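Local coordinates for mannosyl-glycoprotein endo-beta-N-acetylglucosamidase-like domain-containing protein (PDB 4KT3), which probably cleaves the glycan strands of peptidoglycan, as a toxic effector of the type VI secretion system and a member of the glucosaminidase family, at residues P92-E98 with V108-D112; V38-S42 with L63-A67. One frame throughout, in Å; residues are numbered along the deposited sequence.

Contact 1 of 2, residues P92-E98 with V108-D112; sequences PLQIGAE and VAKFD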
ATOM      1  N   PRO A  92     -14.008  16.894   6.719  1.00 11.52           N
ATOM      2  CA  PRO A  92     -13.765  18.336   6.649  1.00 11.89           C
ATOM      3  C   PRO A  92     -12.883  18.677   5.457  1.00 11.88           C
ATOM      4  O   PRO A  92     -11.961  17.918   5.115  1.00 12.04           O
ATOM      5  CB  PRO A  92     -13.038  18.643   7.960  1.00 12.66           C
ATOM      6  CG  PRO A  92     -13.365  17.511   8.872  1.00 14.37           C
ATOM      7  CD  PRO A  92     -13.555  16.311   7.993  1.00 14.51           C
ATOM      8  N   LEU A  93     -13.178  19.819   4.842  1.00 10.96           N
ATOM      9  CA  LEU A  93     -12.415  20.363   3.712  1.00  9.57           C
ATOM     10  C   LEU A  93     -12.641  19.630   2.394  1.00 11.65           C
ATOM     11  O   LEU A  93     -12.045  19.993   1.380  1.00 12.75           O
ATOM     12  CB  LEU A  93     -10.907  20.460   4.019  1.00 12.14           C
ATOM     13  CG  LEU A  93     -10.482  21.288   5.232  1.00 12.56           C
ATOM     14  CD1 LEU A  93      -9.053  20.948   5.651  1.00 15.64           C
ATOM     15  CD2 LEU A  93     -10.629  22.787   4.930  1.00 13.77           C
ATOM     16  N   GLN A  94     -13.502  18.620   2.366  1.00 10.96           N
ATOM     17  CA  GLN A  94     -13.709  17.922   1.093  1.00 10.76           C
ATOM     18  C   GLN A  94     -14.361  18.842   0.049  1.00 12.60           C
ATOM     19  O   GLN A  94     -15.127  19.766   0.391  1.00 13.38           O
ATOM     20  CB  GLN A  94     -14.542  16.649   1.271  1.00 12.90           C
ATOM     21  CG  GLN A  94     -16.043  16.875   1.447  1.00 12.60           C
ATOM     22  CD  GLN A  94     -16.796  15.571   1.544  1.00 12.53           C
ATOM     23  OE1 GLN A  94     -16.330  14.623   2.173  1.00 13.65           O
ATOM     24  NE2 GLN A  94     -17.968  15.510   0.911  1.00 15.27           N
ATOM     25  N   ILE A  95     -14.070  18.568  -1.223  1.00 13.67           N
ATOM     26  CA  ILE A  95     -14.672  19.313  -2.324  1.00 16.05           C
ATOM     27  C   ILE A  95     -15.676  18.439  -3.084  1.00 15.71           C
ATOM     28  O   ILE A  95     -16.311  18.886  -4.036  1.00 20.57           O
ATOM     29  CB  ILE A  95     -13.610  19.880  -3.298  1.00 17.01           C
ATOM     30  CG1 ILE A  95     -12.803  18.750  -3.949  1.00 17.49           C
ATOM     31  CG2 ILE A  95     -12.682  20.848  -2.565  1.00 18.91           C
ATOM     32  CD1 ILE A  95     -11.897  19.211  -5.080  1.00 18.74           C
ATOM     33  N   GLY A  96     -15.820  17.193  -2.641  1.00 15.69           N
ATOM     34  CA  GLY A  96     -16.745  16.252  -3.245  1.00 18.22           C
ATOM     35  C   GLY A  96     -16.567  14.880  -2.621  1.00 15.65           C
ATOM     36  O   GLY A  96     -15.789  14.723  -1.677  1.00 15.35           O
ATOM     37  N   ALA A  97     -17.272  13.890  -3.164  1.00 18.84           N
ATOM     38  CA  ALA A  97     -17.228  12.517  -2.660  1.00 17.18           C
ATOM     39  C   ALA A  97     -17.579  11.545  -3.779  1.00 20.58           C
ATOM     40  O   ALA A  97     -18.341  11.884  -4.685  1.00 21.93           O
ATOM     41  CB  ALA A  97     -18.211  12.348  -1.505  1.00 17.99           C
ATOM     42  N   GLU A  98     -17.044  10.329  -3.684  1.00 23.59           N
ATOM     43  CA  GLU A  98     -17.222   9.311  -4.709  1.00 26.89           C
ATOM     44  C   GLU A  98     -17.118   7.913  -4.090  1.00 29.98           C
ATOM     45  O   GLU A  98     -16.332   7.693  -3.172  1.00 28.15           O
ATOM     46  CB  GLU A  98     -16.123   9.536  -5.734  1.00 32.26           C
ATOM     47  CG  GLU A  98     -16.011   8.544  -6.826  1.00 40.74           C
ATOM     48  CD  GLU A  98     -14.775   8.820  -7.643  1.00 40.97           C
ATOM     49  OE1 GLU A  98     -13.856   7.986  -7.601  1.00 32.30           O
ATOM     50  OE2 GLU A  98     -14.711   9.889  -8.292  1.00 41.89           O
ATOM     51  N   VAL A 108     -15.813   7.908  -0.512  1.00 16.69           N
ATOM     52  CA  VAL A 108     -14.568   8.525  -0.079  1.00 15.27           C
ATOM     53  C   VAL A 108     -14.520   9.979  -0.531  1.00 12.72           C
ATOM     54  O   VAL A 108     -15.068  10.355  -1.576  1.00 14.44           O
ATOM     55  CB  VAL A 108     -13.305   7.773  -0.578  1.00 20.14           C
ATOM     56  CG1 VAL A 108     -13.229   6.384   0.054  1.00 23.22           C
ATOM     57  CG2 VAL A 108     -13.289   7.659  -2.091  1.00 21.55           C
ATOM     58  N   ALA A 109     -13.858  10.786   0.274  1.00 13.66           N
ATOM     59  CA  ALA A 109     -13.776  12.218   0.033  1.00 13.32           C
ATOM     60  C   ALA A 109     -12.838  12.562  -1.120  1.00 12.24           C
ATOM     61  O   ALA A 109     -11.893  11.828  -1.416  1.00 12.98           O
ATOM     62  CB  ALA A 109     -13.298  12.906   1.286  1.00 12.80           C
ATOM     63  N   LYS A 110     -13.108  13.708  -1.745  1.00 12.48           N
ATOM     64  CA  LYS A 110     -12.194  14.323  -2.706  1.00 11.48           C
ATOM     65  C   LYS A 110     -11.670  15.614  -2.081  1.00 12.42           C
ATOM     66  O   LYS A 110     -12.411  16.298  -1.373  1.00 11.91           O
ATOM     67  CB  LYS A 110     -12.927  14.683  -3.999  1.00 15.70           C
ATOM     68  CG  LYS A 110     -13.699  13.566  -4.643  0.67 17.83           C
ATOM     69  CD  LYS A 110     -14.341  14.041  -5.942  0.86 23.15           C
ATOM     70  CE  LYS A 110     -15.015  12.895  -6.679  0.79 27.56           C
ATOM     71  NZ  LYS A 110     -15.467  13.289  -8.044  1.00 34.83           N
ATOM     72  N   PHE A 111     -10.407  15.933  -2.352  1.00 11.31           N
ATOM     73  CA  PHE A 111      -9.768  17.154  -1.864  1.00 12.64           C
ATOM     74  C   PHE A 111      -9.061  17.936  -2.970  1.00 12.80           C
ATOM     75  O   PHE A 111      -8.830  17.421  -4.069  1.00 14.02           O
ATOM     76  CB  PHE A 111      -8.751  16.820  -0.772  1.00 10.08           C
ATOM     77  CG  PHE A 111      -9.350  16.148   0.418  1.00 11.04           C
ATOM     78  CD1 PHE A 111      -9.988  16.896   1.390  1.00 11.53           C
ATOM     79  CD2 PHE A 111      -9.302  14.771   0.557  1.00 10.50           C
ATOM     80  CE1 PHE A 111     -10.563  16.288   2.470  1.00 10.83           C
ATOM     81  CE2 PHE A 111      -9.867  14.160   1.644  1.00 10.68           C
ATOM     82  CZ  PHE A 111     -10.509  14.916   2.602  1.00 11.13           C
ATOM     83  N   ASP A 112      -8.672  19.170  -2.653  1.00 13.24           N
ATOM     84  CA  ASP A 112      -7.911  20.003  -3.589  1.00 12.08           C
ATOM     85  C   ASP A 112      -6.451  19.582  -3.727  1.00 13.85           C
ATOM     86  O   ASP A 112      -5.806  19.884  -4.741  1.00 15.45           O
ATOM     87  CB  ASP A 112      -7.946  21.467  -3.147  1.00 14.79           C
ATOM     88  CG  ASP A 112      -9.208  22.192  -3.569  1.00 22.10           C
ATOM     89  OD1 ASP A 112      -9.728  21.941  -4.671  1.00 20.49           O
ATOM     90  OD2 ASP A 112      -9.666  23.050  -2.783  1.00 34.79           O
TER
HETATM   91  O   HOH W   1      -9.850  20.360  -0.323  1.00 13.05           O

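Contact 2 of 2, residues V38-S42 with L63-A67; sequences VTFVS and LGLAA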
ATOM      1  N   VAL A  38      10.541   6.302  -2.592  1.00 11.80           N
ATOM      2  CA  VAL A  38      11.404   7.458  -2.352  1.00 12.42           C
ATOM      3  C   VAL A  38      10.800   8.705  -2.990  1.00 11.07           C
ATOM      4  O   VAL A  38      10.803   9.777  -2.403  1.00 12.66           O
ATOM      5  CB  VAL A  38      12.847   7.210  -2.891  1.00 13.60           C
ATOM      6  CG1 VAL A  38      13.671   8.503  -2.892  1.00 16.39           C
ATOM      7  CG2 VAL A  38      13.546   6.143  -2.056  1.00 15.53           C
ATOM      8  N   THR A  39      10.266   8.554  -4.194  1.00  9.87           N
ATOM      9  CA  THR A  39       9.652   9.674  -4.900  1.00 11.44           C
ATOM     10  C   THR A  39       8.505  10.276  -4.058  1.00  9.97           C
ATOM     11  O   THR A  39       8.394  11.485  -3.913  1.00 11.86           O
ATOM     12  CB  THR A  39       9.151   9.207  -6.289  1.00 12.72           C
ATOM     13  OG1 THR A  39      10.281   8.813  -7.091  1.00 16.45           O
ATOM     14  CG2 THR A  39       8.387  10.299  -7.015  1.00 15.15           C
ATOM     15  N   PHE A  40       7.667   9.415  -3.510  1.00  9.44           N
ATOM     16  CA  PHE A  40       6.555   9.859  -2.687  1.00  9.00           C
ATOM     17  C   PHE A  40       7.040  10.601  -1.448  1.00  8.43           C
ATOM     18  O   PHE A  40       6.556  11.707  -1.110  1.00  8.79           O
ATOM     19  CB  PHE A  40       5.718   8.647  -2.267  1.00  9.93           C
ATOM     20  CG  PHE A  40       4.601   8.992  -1.326  1.00  9.31           C
ATOM     21  CD1 PHE A  40       3.442   9.575  -1.807  1.00  9.73           C
ATOM     22  CD2 PHE A  40       4.720   8.746   0.029  1.00  9.91           C
ATOM     23  CE1 PHE A  40       2.389   9.883  -0.950  1.00 10.83           C
ATOM     24  CE2 PHE A  40       3.682   9.064   0.900  1.00 11.05           C
ATOM     25  CZ  PHE A  40       2.514   9.636   0.406  1.00 10.96           C
ATOM     26  N   VAL A  41       8.002  10.012  -0.754  1.00  8.92           N
ATOM     27  CA  VAL A  41       8.497  10.610   0.478  1.00  9.52           C
ATOM     28  C   VAL A  41       9.160  11.966   0.186  1.00  9.61           C
ATOM     29  O   VAL A  41       8.893  12.965   0.871  1.00 10.98           O
ATOM     30  CB  VAL A  41       9.435   9.627   1.196  1.00 11.03           C
ATOM     31  CG1 VAL A  41      10.212  10.326   2.321  1.00 12.19           C
ATOM     32  CG2 VAL A  41       8.620   8.435   1.719  1.00 11.91           C
ATOM     33  N   SER A  42       9.984  12.030  -0.855  1.00 10.39           N
ATOM     34  CA  SER A  42      10.636  13.284  -1.217  1.00 12.44           C
ATOM     35  C   SER A  42       9.616  14.344  -1.601  1.00 11.60           C
ATOM     36  O   SER A  42       9.793  15.521  -1.294  1.00 13.66           O
ATOM     37  CB  SER A  42      11.604  13.067  -2.366  1.00 14.89           C
ATOM     38  OG  SER A  42      12.695  12.292  -1.922  1.00 18.49           O
ATOM     39  N   LEU A  63       3.462  11.145   7.540  1.00  9.75           N
ATOM     40  CA  LEU A  63       3.819  10.783   6.182  1.00  8.73           C
ATOM     41  C   LEU A  63       3.725   9.268   5.987  1.00  9.98           C
ATOM     42  O   LEU A  63       3.315   8.793   4.926  1.00 10.02           O
ATOM     43  CB  LEU A  63       5.221  11.308   5.871  1.00 10.05           C
ATOM     44  CG  LEU A  63       5.754  11.089   4.450  1.00 10.50           C
ATOM     45  CD1 LEU A  63       4.823  11.649   3.381  1.00 12.46           C
ATOM     46  CD2 LEU A  63       7.152  11.704   4.293  1.00 11.30           C
ATOM     47  N   GLY A  64       4.087   8.518   7.023  1.00  9.78           N
ATOM     48  CA  GLY A  64       3.954   7.064   7.023  1.00 10.06           C
ATOM     49  C   GLY A  64       2.506   6.632   6.878  1.00  9.02           C
ATOM     50  O   GLY A  64       2.200   5.686   6.143  1.00  9.39           O
ATOM     51  N   LEU A  65       1.605   7.301   7.592  1.00  9.70           N
ATOM     52  CA  LEU A  65       0.184   7.015   7.442  1.00  9.99           C
ATOM     53  C   LEU A  65      -0.259   7.281   6.001  1.00  8.74           C
ATOM     54  O   LEU A  65      -0.957   6.446   5.409  1.00  9.92           O
ATOM     55  CB  LEU A  65      -0.673   7.784   8.446  1.00 11.06           C
ATOM     56  CG  LEU A  65      -2.183   7.530   8.328  1.00 12.14           C
ATOM     57  CD1 LEU A  65      -2.541   6.058   8.504  1.00 12.03           C
ATOM     58  CD2 LEU A  65      -2.934   8.394   9.343  1.00 12.90           C
ATOM     59  N   ALA A  66       0.166   8.398   5.417  1.00 10.08           N
ATOM     60  CA  ALA A  66      -0.188   8.669   4.025  1.00  9.28           C
ATOM     61  C   ALA A  66       0.372   7.577   3.092  1.00  9.63           C
ATOM     62  O   ALA A  66      -0.286   7.178   2.136  1.00 11.09           O
ATOM     63  CB  ALA A  66       0.301  10.033   3.607  1.00 11.58           C
ATOM     64  N   ALA A  67       1.596   7.119   3.345  1.00  9.51           N
ATOM     65  CA  ALA A  67       2.198   6.066   2.516  1.00  9.73           C
ATOM     66  C   ALA A  67       1.377   4.771   2.574  1.00  9.95           C
ATOM     67  O   ALA A  67       1.222   4.080   1.569  1.00 10.94           O
ATOM     68  CB  ALA A  67       3.628   5.796   2.951  1.00 11.55           C
TER

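Contact 1 of 2, residues P92-E98 with V108-D112
With CG opposite the backbone N (chi1 175°), E98 sends an extended chain out on the same side of the hairpin as K110, whose own chain, straight beyond CG, runs along the backbone of G96 and A97 to meet it. The two side chains cross at about a right angle: K110 CE packs 3.7 Å from E98 CB, and K110 NZ makes a long salt bridge of 3.5 Å with E98 OE2. Lacking a side chain, G96 lets the aliphatic part of the lysine lie close over its backbone. The strands 96-98 and 108-110 run antiparallel. At their far end E98 and V108 form a hydrogen-bonded pair, E98 N giving to V108 O at 2.9 Å and V108 N to E98 O at 2.7 Å. A97 and A109 form the non-hydrogen-bonded pair, their CA atoms 4.4 Å apart. The small A109 sets its CB 3.6 Å from Q94 OE1, which is itself bonded to A91 N. Further back, I95 N donates to K110 O (2.8 Å), and the methyl I95 CD1 reaches D112 OD1. The F111 ring packs against the 92-94 loop, with P92 O at its edge, 3.4 Å from CE1, while a water joins L93 O to D112 N. S120 of helix 114-129 bonds through OG to the same P92 O and touches the F111 side chain. Backbone bonds thus hold the hairpin, while E98 uses one carboxylate oxygen for K110 and the other for R76, which fixes the orientation of the carboxylate.

Contact 2 of 2, residues V38-S42 with L63-A67
The F40 ring turns its edge to helix 59-70: A66 CB lies near the ring plane, 3.9 Å from CZ, and the backbone of A67 approaches obliquely, with its CA 3.7 Å from CE2. L63 CD1 also comes in obliquely, 3.8 Å from CE2, so the leading corner of the ring is lodged among L63 and, one turn on, the neighbours A66 and A67. Outside the pair, Y44 meets the same ring with the planes inclined at about 65°, and F114 of helix 114-129 touches it as well. The ring gets there because CG of F40 is anti to the backbone N (chi1 176°), which carries the phenyl away from its own helix. A long flat side chain suits the gap, the axes of the short segments being 10.9 Å apart, and alanines suit the receiving side because a methyl leaves the ring edge access to the backbone. L63 supplies the other half of the contact. Its two methyls divide the work, CD1 going to the phenyl and CD2 to V41 CG1 at 3.9 Å, the leucine and valine side chains crossing at about a right angle. The branched, compact V41 also touches V171 of helix 160-174, as do L63 and A67. The side chains meet through carbon atoms alone, with no hydrogen bond across and all five residues buried. Short segments whose N-to-C directions differ by 138°, with an aromatic edge set against two alanines and a leucine, here form part of the hydrophobic core of a mainly helical domain, consistent with the lysozyme-like fold of the glucosaminidase family.

Contact 2 comes first along the chain and is complete before contact 1 begins, so the two lie in series. Their centres are 21 Å apart and their nearest atoms about 11 Å, with no direct touch. Contact 2 joins helices 35-54 and 59-70 about 8 Å from the centre of the chain, whereas contact 1 is the small two-stranded hairpin, 16 Å from that centre and only partly buried. Helix 114-129 is a neighbour of both: F114 touches both buried helices, F121 touches helix 59-70, and S120 the hairpin. The protein therefore combines an apolar helical core with a backbone-bonded, partly buried hairpin at its periphery.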